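Local structure of envelope polyprotein (Puumala orthohantavirus, 5FXU) at residues Q162-V167 / D185-M190; D204-E209 / G225-Y230; V312-D317 / D337-P342. The protein forms, as the Gn ectodomain, part of the glycoprotein surface of the hantavirus particle and probably acts together with Gc during entry into host cells. All blocks are in the same frame, centred on the assembly; numbering follows the deposited sequence.

Interaction 1: Q162-V167 / D185-M190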
ATOM      1  N   GLN A 162       2.348   5.683 -21.876  1.00 80.21           N
ATOM      2  CA  GLN A 162       2.717   4.432 -21.237  1.00 78.63           C
ATOM      3  C   GLN A 162       1.927   3.305 -21.817  1.00 78.99           C
ATOM      4  O   GLN A 162       0.791   3.494 -22.225  1.00 80.53           O
ATOM      5  CB  GLN A 162       2.414   4.498 -19.744  1.00 78.16           C
ATOM      6  CG  GLN A 162       3.345   5.395 -18.961  1.00 75.18           C
ATOM      7  CD  GLN A 162       2.904   5.585 -17.518  1.00 68.51           C
ATOM      8  OE1 GLN A 162       2.075   4.826 -16.957  1.00 63.49           O
ATOM      9  NE2 GLN A 162       3.459   6.612 -16.900  1.00 65.81           N
ATOM     10  N   LEU A 163       2.532   2.124 -21.834  1.00 81.01           N
ATOM     11  CA  LEU A 163       1.861   0.917 -22.290  1.00 84.99           C
ATOM     12  C   LEU A 163       0.842   0.445 -21.229  1.00 85.99           C
ATOM     13  O   LEU A 163       1.222  -0.048 -20.170  1.00 88.24           O
ATOM     14  CB  LEU A 163       2.885  -0.189 -22.617  1.00 84.28           C
ATOM     15  CG  LEU A 163       2.358  -1.400 -23.403  1.00 85.25           C
ATOM     16  CD1 LEU A 163       1.941  -0.993 -24.818  1.00 86.57           C
ATOM     17  CD2 LEU A 163       3.372  -2.534 -23.440  1.00 84.04           C
ATOM     18  N   VAL A 164      -0.446   0.606 -21.531  1.00 85.63           N
ATOM     19  CA  VAL A 164      -1.524   0.260 -20.612  1.00 83.65           C
ATOM     20  C   VAL A 164      -2.524  -0.647 -21.329  1.00 87.64           C
ATOM     21  O   VAL A 164      -3.127  -0.257 -22.329  1.00 87.16           O
ATOM     22  CB  VAL A 164      -2.292   1.494 -20.132  1.00 81.33           C
ATOM     23  CG1 VAL A 164      -3.103   1.132 -18.896  1.00 81.11           C
ATOM     24  CG2 VAL A 164      -1.374   2.660 -19.830  1.00 79.67           C
ATOM     25  N   GLU A 165      -2.690  -1.860 -20.812  1.00 93.33           N
ATOM     26  CA  GLU A 165      -3.528  -2.894 -21.426  1.00 99.58           C
ATOM     27  C   GLU A 165      -3.112  -3.140 -22.897  1.00104.87           C
ATOM     28  O   GLU A 165      -3.969  -3.350 -23.748  1.00111.79           O
ATOM     29  CB  GLU A 165      -5.041  -2.533 -21.338  1.00102.09           C
ATOM     30  CG  GLU A 165      -5.568  -2.085 -19.962  1.00101.50           C
ATOM     31  CD  GLU A 165      -6.957  -1.416 -19.963  1.00100.80           C
ATOM     32  OE1 GLU A 165      -7.048  -0.256 -20.410  1.00 98.37           O
ATOM     33  OE2 GLU A 165      -7.960  -2.015 -19.479  1.00100.98           O
ATOM     34  N   GLY A 166      -1.805  -3.125 -23.190  1.00103.01           N
ATOM     35  CA  GLY A 166      -1.308  -3.263 -24.568  1.00103.31           C
ATOM     36  C   GLY A 166      -1.565  -2.079 -25.494  1.00102.50           C
ATOM     37  O   GLY A 166      -1.531  -2.237 -26.716  1.00107.64           O
ATOM     38  N   VAL A 167      -1.790  -0.895 -24.925  1.00 97.71           N
ATOM     39  CA  VAL A 167      -2.140   0.305 -25.689  1.00 96.01           C
ATOM     40  C   VAL A 167      -1.321   1.477 -25.165  1.00 92.81           C
ATOM     41  O   VAL A 167      -1.138   1.608 -23.960  1.00 96.60           O
ATOM     42  CB  VAL A 167      -3.638   0.643 -25.532  1.00 97.39           C
ATOM     43  CG1 VAL A 167      -4.026   1.768 -26.470  1.00 96.73           C
ATOM     44  CG2 VAL A 167      -4.518  -0.580 -25.796  1.00100.96           C
ATOM     45  N   ASP A 185     -10.460   9.725 -25.023  1.00 70.91           N
ATOM     46  CA  ASP A 185     -10.409   8.260 -24.792  1.00 68.62           C
ATOM     47  C   ASP A 185     -10.323   7.961 -23.298  1.00 62.56           C
ATOM     48  O   ASP A 185      -9.921   8.806 -22.515  1.00 58.81           O
ATOM     49  CB  ASP A 185      -9.200   7.628 -25.476  1.00 69.91           C
ATOM     50  CG  ASP A 185      -9.232   7.779 -26.996  1.00 72.94           C
ATOM     51  OD1 ASP A 185     -10.201   7.308 -27.628  1.00 77.44           O
ATOM     52  OD2 ASP A 185      -8.273   8.341 -27.568  1.00 71.80           O
ATOM     53  N   ILE A 186     -10.705   6.750 -22.916  1.00 59.70           N
ATOM     54  CA  ILE A 186     -10.712   6.348 -21.518  1.00 56.25           C
ATOM     55  C   ILE A 186      -9.945   5.051 -21.358  1.00 54.53           C
ATOM     56  O   ILE A 186     -10.324   4.045 -21.922  1.00 55.33           O
ATOM     57  CB  ILE A 186     -12.149   6.172 -20.998  1.00 56.09           C
ATOM     58  CG1 ILE A 186     -12.866   7.529 -21.038  1.00 57.05           C
ATOM     59  CG2 ILE A 186     -12.162   5.586 -19.583  1.00 53.64           C
ATOM     60  CD1 ILE A 186     -14.342   7.460 -20.705  1.00 58.17           C
ATOM     61  N   VAL A 187      -8.919   5.070 -20.514  1.00 51.92           N
ATOM     62  CA  VAL A 187      -8.100   3.894 -20.247  1.00 49.76           C
ATOM     63  C   VAL A 187      -8.009   3.640 -18.742  1.00 46.03           C
ATOM     64  O   VAL A 187      -7.851   4.556 -17.939  1.00 47.01           O
ATOM     65  CB  VAL A 187      -6.688   4.067 -20.860  1.00 50.50           C
ATOM     66  CG1 VAL A 187      -5.835   2.855 -20.572  1.00 50.28           C
ATOM     67  CG2 VAL A 187      -6.793   4.248 -22.372  1.00 52.18           C
ATOM     68  N   THR A 188      -8.108   2.384 -18.366  1.00 43.25           N
ATOM     69  CA  THR A 188      -8.010   1.965 -16.970  1.00 41.63           C
ATOM     70  C   THR A 188      -6.555   1.727 -16.571  1.00 39.74           C
ATOM     71  O   THR A 188      -5.895   0.928 -17.208  1.00 41.17           O
ATOM     72  CB  THR A 188      -8.858   0.718 -16.765  1.00 41.04           C
ATOM     73  OG1 THR A 188     -10.230   1.109 -16.869  1.00 43.22           O
ATOM     74  CG2 THR A 188      -8.631   0.110 -15.435  1.00 40.31           C
ATOM     75  N   VAL A 189      -6.073   2.428 -15.539  1.00 37.27           N
ATOM     76  CA  VAL A 189      -4.674   2.325 -15.110  1.00 36.03           C
ATOM     77  C   VAL A 189      -4.558   1.872 -13.653  1.00 33.88           C
ATOM     78  O   VAL A 189      -5.449   2.097 -12.838  1.00 32.86           O
ATOM     79  CB  VAL A 189      -3.862   3.638 -15.288  1.00 36.65           C
ATOM     80  CG1 VAL A 189      -3.904   4.091 -16.731  1.00 38.97           C
ATOM     81  CG2 VAL A 189      -4.375   4.758 -14.407  1.00 37.28           C
ATOM     82  N   MET A 190      -3.423   1.272 -13.346  1.00 32.82           N
ATOM     83  CA  MET A 190      -3.089   0.857 -11.997  1.00 31.90           C
ATOM     84  C   MET A 190      -2.743   2.056 -11.128  1.00 30.87           C
ATOM     85  O   MET A 190      -2.107   3.007 -11.577  1.00 30.31           O
ATOM     86  CB  MET A 190      -1.927  -0.128 -12.019  1.00 32.38           C
ATOM     87  CG  MET A 190      -1.537  -0.653 -10.642  1.00 33.81           C
ATOM     88  SD  MET A 190      -0.282  -1.985 -10.614  1.00 36.22           S
ATOM     89  CE  MET A 190      -1.288  -3.358 -11.145  1.00 36.52           C
TER
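V164 and E165 share the contact with strand 185-190 from the hairpin side, V164 through one methyl, CG1. It lies 3.6 Å from V187 CG1 and 3.8 Å from V189 CG1, bridging two valines whose side chains flank T188, and it also rests 3.3 Å from the backbone oxygen T188 O. The V164 torsion (chi1 -163°) sets CG1 opposite the backbone N, so that this branch, rather than CG2, faces V187 and V189. V187 answers with its own CG1, likewise opposite its backbone N (chi1 179°), and the two side chains meet at a slant. E165 reaches across next to V164. Its chain runs extended beyond CG, past V187 in the opposite direction, which brings E165 OE1 to 3.3 Å from V187 CG1 and E165 OE2 to 4.0 Å from T188 CB. The carboxylate therefore lies over aliphatic carbon at the exposed margin, and no hydrogen bond joins the two segments. The positive phi values of E165 and G166 belong to a type I' turn, closed by V164 N to V167 O at 2.7 Å and by V167 N to V164 O at 3.0 Å. The result is a tight beta hairpin packed through V164 and E165 onto a strand whose segment 185-190 runs at 96° to 162-164, not paired with it. Strand 167-171, its second arm, pairs with strand 340-354, which also borders strand 185-197; I355 touches both V167 and V187, while S236 and S237 hold the Q162 amide near the hairpin's base.

Interaction 2: D204-E209 / G225-Y230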
ATOM      1  N   ASP A 204      -9.959  18.580  11.964  1.00 72.12           N
ATOM      2  CA  ASP A 204     -10.282  17.275  11.371  1.00 68.72           C
ATOM      3  C   ASP A 204      -9.748  17.116   9.928  1.00 65.87           C
ATOM      4  O   ASP A 204     -10.103  16.163   9.233  1.00 64.32           O
ATOM      5  CB  ASP A 204     -11.816  17.062  11.419  1.00 69.26           C
ATOM      6  CG  ASP A 204     -12.334  16.616  12.813  1.00 73.48           C
ATOM      7  OD1 ASP A 204     -11.533  16.443  13.771  1.00 74.66           O
ATOM      8  OD2 ASP A 204     -13.565  16.400  12.949  1.00 75.01           O
ATOM      9  N   SER A 205      -8.860  18.008   9.490  1.00 64.09           N
ATOM     10  CA  SER A 205      -8.351  17.958   8.108  1.00 61.53           C
ATOM     11  C   SER A 205      -7.604  16.653   7.716  1.00 57.16           C
ATOM     12  O   SER A 205      -7.559  16.315   6.529  1.00 58.16           O
ATOM     13  CB  SER A 205      -7.459  19.180   7.809  1.00 62.43           C
ATOM     14  OG  SER A 205      -6.212  19.112   8.493  1.00 62.19           O
ATOM     15  N   MET A 206      -6.996  15.976   8.696  1.00 52.27           N
ATOM     16  CA  MET A 206      -6.243  14.736   8.483  1.00 48.76           C
ATOM     17  C   MET A 206      -6.992  13.483   8.922  1.00 47.19           C
ATOM     18  O   MET A 206      -6.417  12.390   8.847  1.00 43.59           O
ATOM     19  CB  MET A 206      -4.918  14.767   9.241  1.00 48.04           C
ATOM     20  CG  MET A 206      -4.038  15.975   8.974  1.00 48.98           C
ATOM     21  SD  MET A 206      -3.572  16.206   7.261  1.00 47.69           S
ATOM     22  CE  MET A 206      -2.683  14.666   7.051  1.00 47.18           C
ATOM     23  N   LYS A 207      -8.261  13.620   9.332  1.00 47.68           N
ATOM     24  CA  LYS A 207      -9.068  12.460   9.768  1.00 46.72           C
ATOM     25  C   LYS A 207      -9.545  11.651   8.535  1.00 43.05           C
ATOM     26  O   LYS A 207     -10.688  11.748   8.066  1.00 40.31           O
ATOM     27  CB  LYS A 207     -10.214  12.848  10.746  1.00 51.13           C
ATOM     28  CG  LYS A 207      -9.955  12.731  12.276  1.00 53.60           C
ATOM     29  CD  LYS A 207      -9.142  13.858  12.866  1.00 57.38           C
ATOM     30  CE  LYS A 207      -9.582  14.227  14.293  1.00 60.49           C
ATOM     31  NZ  LYS A 207      -9.076  13.243  15.278  1.00 61.17           N
ATOM     32  N   LEU A 208      -8.629  10.823   8.026  1.00 41.01           N
ATOM     33  CA  LEU A 208      -8.836  10.072   6.790  1.00 40.07           C
ATOM     34  C   LEU A 208     -10.093   9.184   6.793  1.00 39.59           C
ATOM     35  O   LEU A 208     -10.830   9.167   5.803  1.00 37.60           O
ATOM     36  CB  LEU A 208      -7.590   9.255   6.471  1.00 39.57           C
ATOM     37  CG  LEU A 208      -7.580   8.379   5.223  1.00 39.26           C
ATOM     38  CD1 LEU A 208      -7.829   9.228   3.983  1.00 39.94           C
ATOM     39  CD2 LEU A 208      -6.250   7.649   5.129  1.00 39.01           C
ATOM     40  N   GLU A 209     -10.363   8.483   7.893  1.00 40.03           N
ATOM     41  CA  GLU A 209     -11.513   7.583   7.929  1.00 42.08           C
ATOM     42  C   GLU A 209     -12.837   8.346   7.896  1.00 45.55           C
ATOM     43  O   GLU A 209     -13.838   7.821   7.383  1.00 45.10           O
ATOM     44  CB  GLU A 209     -11.454   6.645   9.133  1.00 42.47           C
ATOM     45  CG  GLU A 209     -12.509   5.545   9.153  1.00 42.91           C
ATOM     46  CD  GLU A 209     -12.576   4.701   7.876  1.00 42.68           C
ATOM     47  OE1 GLU A 209     -11.534   4.424   7.253  1.00 42.12           O
ATOM     48  OE2 GLU A 209     -13.684   4.263   7.511  1.00 43.93           O
ATOM     49  N   GLY A 225     -10.541   8.487  14.739  1.00 55.88           N
ATOM     50  CA  GLY A 225      -9.576   9.526  14.907  1.00 52.85           C
ATOM     51  C   GLY A 225      -8.235   9.389  14.206  1.00 50.32           C
ATOM     52  O   GLY A 225      -7.437  10.303  14.313  1.00 52.81           O
ATOM     53  N   PHE A 226      -7.951   8.288  13.502  1.00 45.20           N
ATOM     54  CA  PHE A 226      -6.671   8.172  12.790  1.00 41.02           C
ATOM     55  C   PHE A 226      -6.353   9.401  11.897  1.00 41.17           C
ATOM     56  O   PHE A 226      -7.218   9.920  11.210  1.00 39.78           O
ATOM     57  CB  PHE A 226      -6.589   6.909  11.961  1.00 39.02           C
ATOM     58  CG  PHE A 226      -5.336   6.850  11.116  1.00 36.98           C
ATOM     59  CD1 PHE A 226      -4.112   6.546  11.679  1.00 36.26           C
ATOM     60  CD2 PHE A 226      -5.382   7.184   9.765  1.00 35.21           C
ATOM     61  CE1 PHE A 226      -2.956   6.542  10.910  1.00 35.26           C
ATOM     62  CE2 PHE A 226      -4.240   7.167   9.001  1.00 34.69           C
ATOM     63  CZ  PHE A 226      -3.023   6.848   9.574  1.00 34.95           C
ATOM     64  N   GLN A 227      -5.117   9.886  11.980  1.00 40.50           N
ATOM     65  CA  GLN A 227      -4.687  11.041  11.215  1.00 41.24           C
ATOM     66  C   GLN A 227      -3.601  10.649  10.241  1.00 40.12           C
ATOM     67  O   GLN A 227      -2.540  10.146  10.624  1.00 39.22           O
ATOM     68  CB  GLN A 227      -4.239  12.194  12.123  1.00 42.59           C
ATOM     69  CG  GLN A 227      -5.422  12.991  12.667  1.00 43.43           C
ATOM     70  CD  GLN A 227      -5.030  14.240  13.426  1.00 44.18           C
ATOM     71  OE1 GLN A 227      -4.626  15.244  12.839  1.00 43.67           O
ATOM     72  NE2 GLN A 227      -5.161  14.187  14.740  1.00 45.68           N
ATOM     73  N   GLY A 228      -3.897  10.848   8.962  1.00 38.87           N
ATOM     74  CA  GLY A 228      -2.971  10.485   7.912  1.00 37.29           C
ATOM     75  C   GLY A 228      -3.577  10.616   6.545  1.00 35.71           C
ATOM     76  O   GLY A 228      -4.612  11.253   6.368  1.00 38.16           O
ATOM     77  N   TYR A 229      -2.914  10.032   5.570  1.00 33.42           N
ATOM     78  CA  TYR A 229      -3.318  10.194   4.185  1.00 32.36           C
ATOM     79  C   TYR A 229      -2.672   9.144   3.350  1.00 30.15           C
ATOM     80  O   TYR A 229      -1.806   8.440   3.835  1.00 29.69           O
ATOM     81  CB  TYR A 229      -2.925  11.578   3.666  1.00 33.31           C
ATOM     82  CG  TYR A 229      -1.462  11.902   3.666  1.00 33.08           C
ATOM     83  CD1 TYR A 229      -0.849  12.464   4.784  1.00 34.58           C
ATOM     84  CD2 TYR A 229      -0.694  11.715   2.525  1.00 32.87           C
ATOM     85  CE1 TYR A 229       0.518  12.782   4.774  1.00 34.79           C
ATOM     86  CE2 TYR A 229       0.660  12.037   2.502  1.00 32.81           C
ATOM     87  CZ  TYR A 229       1.248  12.568   3.626  1.00 34.08           C
ATOM     88  OH  TYR A 229       2.574  12.867   3.586  1.00 35.75           O
ATOM     89  N   TYR A 230      -3.111   9.018   2.101  1.00 28.55           N
ATOM     90  CA  TYR A 230      -2.452   8.105   1.184  1.00 26.98           C
ATOM     91  C   TYR A 230      -1.640   8.933   0.178  1.00 27.94           C
ATOM     92  O   TYR A 230      -2.079  10.001  -0.247  1.00 26.60           O
ATOM     93  CB  TYR A 230      -3.460   7.181   0.471  1.00 25.17           C
ATOM     94  CG  TYR A 230      -3.942   6.006   1.283  1.00 24.23           C
ATOM     95  CD1 TYR A 230      -3.199   4.822   1.333  1.00 23.63           C
ATOM     96  CD2 TYR A 230      -5.140   6.043   1.958  1.00 23.60           C
ATOM     97  CE1 TYR A 230      -3.648   3.724   2.037  1.00 23.34           C
ATOM     98  CE2 TYR A 230      -5.588   4.960   2.670  1.00 23.78           C
ATOM     99  CZ  TYR A 230      -4.850   3.794   2.720  1.00 23.44           C
ATOM    100  OH  TYR A 230      -5.312   2.711   3.437  1.00 22.53           O
TER
HETATM  101  O   HOH W   1      -7.191  16.202  11.689  1.00 52.47           O
HETATM  102  O   HOH W   2      -9.508   8.786  10.604  1.00 48.21           O
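M206 O receives a backbone bond from G228 N at a point where no regular strand pairing exists: the donor residue opens strand 228-234, while the acceptor sits in a type I turn just before helix 208-216. The bond is 3.0 Å long with an angle of 160° at the hydrogen, and Q227 CA adds a CA-H...O contact to the same M206 O at 3.2 Å. A weak bond from L208 N to this oxygen closes an inverse gamma turn centred on K207, the helix N-cap residue. G228, nearly fully extended, lets the F226 ring lie close by. M206 folds back on itself, bent at both chi2 and chi3, to bring its methyl CE to 3.7 Å from Y229 CD1; the M206 and Q227 side chains cross at about a right angle, M206 CB 3.6 Å from Q227 OE1. L208, with CG opposite its backbone N (chi1 180°), brings CD2 to two rings, 3.7 Å from Y230 CE2 and at the edge of F226. K207 bends along its whole chain, CD lying on Q227 CG, and its NZ pairs with D317, which also takes a hydrogen bond from Q227 NE2. Two waters fill in the polar work: one accepts from M206 N and donates weakly to Q227 OE1, the other accepts from E209 N and donates to F226 O at 2.6 Å. The chemistry is thus divided. Backbone groups and water join the turn leading into helix 208-216 to the start of strand 228-234 and the residues before it, L208 and M206 make apolar contacts with the aromatic rings, and the D317 carboxylate probably offsets the K207 charge beside Q227.

Interaction 3: V312-D317 / D337-P342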
ATOM      1  N   VAL A 312      -3.749  -0.292   9.962  1.00 30.58           N
ATOM      2  CA  VAL A 312      -3.796   0.541  11.155  1.00 33.21           C
ATOM      3  C   VAL A 312      -5.239   0.607  11.634  1.00 33.42           C
ATOM      4  O   VAL A 312      -6.153   0.645  10.835  1.00 32.75           O
ATOM      5  CB  VAL A 312      -3.322   1.975  10.825  1.00 36.39           C
ATOM      6  CG1 VAL A 312      -3.215   2.848  12.047  1.00 38.40           C
ATOM      7  CG2 VAL A 312      -1.951   1.935  10.178  1.00 39.36           C
ATOM      8  N   LEU A 313      -5.436   0.630  12.943  1.00 35.10           N
ATOM      9  CA  LEU A 313      -6.738   0.926  13.515  1.00 36.87           C
ATOM     10  C   LEU A 313      -7.180   2.324  13.148  1.00 37.44           C
ATOM     11  O   LEU A 313      -6.392   3.262  13.267  1.00 38.91           O
ATOM     12  CB  LEU A 313      -6.685   0.846  15.038  1.00 38.28           C
ATOM     13  CG  LEU A 313      -6.472  -0.523  15.677  1.00 38.01           C
ATOM     14  CD1 LEU A 313      -6.580  -0.349  17.159  1.00 39.77           C
ATOM     15  CD2 LEU A 313      -7.452  -1.572  15.200  1.00 37.76           C
ATOM     16  N   THR A 314      -8.435   2.475  12.736  1.00 38.25           N
ATOM     17  CA  THR A 314      -8.962   3.805  12.413  1.00 39.53           C
ATOM     18  C   THR A 314      -9.296   4.610  13.662  1.00 41.39           C
ATOM     19  O   THR A 314      -9.352   5.822  13.606  1.00 41.24           O
ATOM     20  CB  THR A 314     -10.209   3.726  11.536  1.00 39.60           C
ATOM     21  OG1 THR A 314     -11.245   3.038  12.239  1.00 41.13           O
ATOM     22  CG2 THR A 314      -9.926   3.011  10.223  1.00 39.63           C
ATOM     23  N   ALA A 315      -9.494   3.925  14.791  1.00 44.36           N
ATOM     24  CA  ALA A 315      -9.966   4.548  16.019  1.00 46.87           C
ATOM     25  C   ALA A 315      -8.949   5.440  16.714  1.00 50.55           C
ATOM     26  O   ALA A 315      -9.343   6.380  17.407  1.00 52.75           O
ATOM     27  CB  ALA A 315     -10.490   3.500  17.011  1.00 46.51           C
ATOM     28  N   LYS A 316      -7.661   5.142  16.586  1.00 53.29           N
ATOM     29  CA  LYS A 316      -6.651   5.902  17.346  1.00 56.41           C
ATOM     30  C   LYS A 316      -5.908   6.913  16.495  1.00 55.31           C
ATOM     31  O   LYS A 316      -5.327   6.555  15.466  1.00 51.19           O
ATOM     32  CB  LYS A 316      -5.652   4.955  18.029  1.00 59.62           C
ATOM     33  CG  LYS A 316      -6.272   3.998  19.043  1.00 61.32           C
ATOM     34  CD  LYS A 316      -6.988   4.734  20.157  1.00 64.02           C
ATOM     35  CE  LYS A 316      -7.441   3.763  21.231  1.00 67.52           C
ATOM     36  NZ  LYS A 316      -8.122   4.504  22.329  1.00 70.09           N
ATOM     37  N   ASP A 317      -5.934   8.168  16.954  1.00 58.39           N
ATOM     38  CA  ASP A 317      -5.119   9.255  16.395  1.00 60.37           C
ATOM     39  C   ASP A 317      -3.680   8.832  16.160  1.00 59.25           C
ATOM     40  O   ASP A 317      -3.145   8.967  15.053  1.00 56.31           O
ATOM     41  CB  ASP A 317      -5.107  10.479  17.327  1.00 65.44           C
ATOM     42  CG  ASP A 317      -6.404  11.303  17.267  1.00 69.82           C
ATOM     43  OD1 ASP A 317      -7.400  10.874  17.903  1.00 72.85           O
ATOM     44  OD2 ASP A 317      -6.426  12.378  16.603  1.00 69.14           O
ATOM     45  N   ASP A 337     -17.061   0.500  14.335  1.00 48.95           N
ATOM     46  CA  ASP A 337     -16.054   0.078  15.308  1.00 50.51           C
ATOM     47  C   ASP A 337     -15.132  -1.001  14.777  1.00 43.47           C
ATOM     48  O   ASP A 337     -15.479  -1.741  13.861  1.00 38.62           O
ATOM     49  CB  ASP A 337     -16.736  -0.436  16.583  1.00 55.21           C
ATOM     50  CG  ASP A 337     -17.506   0.650  17.318  1.00 59.05           C
ATOM     51  OD1 ASP A 337     -17.007   1.796  17.420  1.00 59.43           O
ATOM     52  OD2 ASP A 337     -18.610   0.340  17.814  1.00 67.39           O
ATOM     53  N   LYS A 338     -13.955  -1.078  15.391  1.00 38.65           N
ATOM     54  CA  LYS A 338     -13.033  -2.195  15.219  1.00 39.49           C
ATOM     55  C   LYS A 338     -12.491  -2.363  13.798  1.00 37.20           C
ATOM     56  O   LYS A 338     -12.099  -3.466  13.399  1.00 38.75           O
ATOM     57  CB  LYS A 338     -13.680  -3.505  15.703  1.00 40.16           C
ATOM     58  CG  LYS A 338     -14.072  -3.526  17.167  1.00 40.65           C
ATOM     59  CD  LYS A 338     -14.658  -4.892  17.532  1.00 43.85           C
ATOM     60  CE  LYS A 338     -14.744  -5.113  19.032  1.00 44.29           C
ATOM     61  NZ  LYS A 338     -15.492  -4.013  19.711  1.00 47.52           N
ATOM     62  N   LYS A 339     -12.432  -1.266  13.055  1.00 36.97           N
ATOM     63  CA  LYS A 339     -12.047  -1.312  11.652  1.00 34.92           C
ATOM     64  C   LYS A 339     -10.650  -0.753  11.426  1.00 32.00           C
ATOM     65  O   LYS A 339     -10.023  -0.181  12.331  1.00 31.22           O
ATOM     66  CB  LYS A 339     -13.088  -0.612  10.785  1.00 39.02           C
ATOM     67  CG  LYS A 339     -13.167   0.896  10.921  1.00 41.21           C
ATOM     68  CD  LYS A 339     -14.223   1.468   9.990  1.00 42.94           C
ATOM     69  CE  LYS A 339     -14.662   2.849  10.437  1.00 43.91           C
ATOM     70  NZ  LYS A 339     -15.647   3.408   9.482  1.00 45.43           N
ATOM     71  N   THR A 340     -10.155  -0.966  10.209  1.00 29.34           N
ATOM     72  CA  THR A 340      -8.790  -0.650   9.862  1.00 26.09           C
ATOM     73  C   THR A 340      -8.681  -0.043   8.483  1.00 25.64           C
ATOM     74  O   THR A 340      -9.607  -0.161   7.675  1.00 25.16           O
ATOM     75  CB  THR A 340      -7.911  -1.914   9.844  1.00 24.91           C
ATOM     76  OG1 THR A 340      -8.378  -2.803   8.824  1.00 23.83           O
ATOM     77  CG2 THR A 340      -7.947  -2.620  11.180  1.00 25.21           C
ATOM     78  N   LEU A 341      -7.509   0.552   8.230  1.00 25.23           N
ATOM     79  CA  LEU A 341      -7.070   0.997   6.905  1.00 25.41           C
ATOM     80  C   LEU A 341      -5.833   0.209   6.533  1.00 25.41           C
ATOM     81  O   LEU A 341      -4.950  -0.007   7.374  1.00 25.22           O
ATOM     82  CB  LEU A 341      -6.709   2.483   6.904  1.00 25.32           C
ATOM     83  CG  LEU A 341      -7.894   3.454   6.956  1.00 26.16           C
ATOM     84  CD1 LEU A 341      -7.422   4.826   7.387  1.00 27.43           C
ATOM     85  CD2 LEU A 341      -8.590   3.539   5.619  1.00 26.15           C
ATOM     86  N   PRO A 342      -5.740  -0.212   5.268  1.00 24.43           N
ATOM     87  CA  PRO A 342      -4.573  -0.987   4.883  1.00 24.71           C
ATOM     88  C   PRO A 342      -3.338  -0.107   4.670  1.00 28.04           C
ATOM     89  O   PRO A 342      -3.469   1.062   4.268  1.00 27.99           O
ATOM     90  CB  PRO A 342      -5.018  -1.646   3.585  1.00 25.18           C
ATOM     91  CG  PRO A 342      -6.014  -0.673   2.997  1.00 25.11           C
ATOM     92  CD  PRO A 342      -6.731  -0.106   4.179  1.00 24.63           C
TER
HETATM   93  O   HOH W   3     -10.491   1.000  14.805  1.00 30.17           O
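V312 opens the contact with a reciprocal pair of backbone bonds to L341: V312 N to L341 O and L341 N to V312 O, both 2.9 Å, in an antiparallel hydrogen-bonded pair. Their side chains share one face of the sheet, where V312 meets F226 and L341 leans on L208 and F212 of helix 208-216. The oxygen of V312 also lies 3.1 Å from T340 CA, a CA-H...O contact bent to 123°. L313 follows as a non-hydrogen-bonded pair with T340, their CA atoms 4.5 Å apart. The two side chains diverge from the backbone and meet at a slant near their ends, L313 CD2 4.2 Å from T340 CG2, and both residues touch I296 of strand 296-302. At T314 the chain leaves the strand, yet T314 N still bonds to K339 O at 3.1 Å, nearly straight at the hydrogen (171°) but tilted from the carbonyl plane. The T314 side chain crosses K339 at about a right angle. Its hydroxyl stands between the backbone N and carbonyl carbon (chi1 62°), bringing OG1 to 3.2 Å from K339 CG and within reach of N224, its hydrogen-bond partner; CG2 meanwhile faces L341 CG at 3.9 Å. A315 N then donates to a water that in turn donates to K339 O, giving that carbonyl a second partner as the two chains part. Beyond CG, K339 is extended, and its ammonium group is gripped by V335 O and by salt bridges to E209 and E213. These two carboxylates probably compensate the charge of a buried lysine, while one backbone bond and one water satisfy its carbonyl where regular pairing ends.

From the N terminus, the three contacts close successive loops of 17, 15 and 19 residues, each complete before the next begins; none nests or crosses. Interaction 1 sets the hairpin at 162-171 against strand 185-197. That strand leads on toward helix 208-216, whose start interaction 2 ties to strand 228-234, a neighbour of 185-197. Interaction 3 then pairs strand 310-313 with the beginning of strand 340-354, which also borders 185-197. Interactions 2 and 3 touch directly, through Y230 OH with P342 O and F226 N with T314 O, whereas interaction 1 lies about 31 Å from interaction 2 and about 33 Å from interaction 3, centre to centre, across the chain's centre from interaction 3.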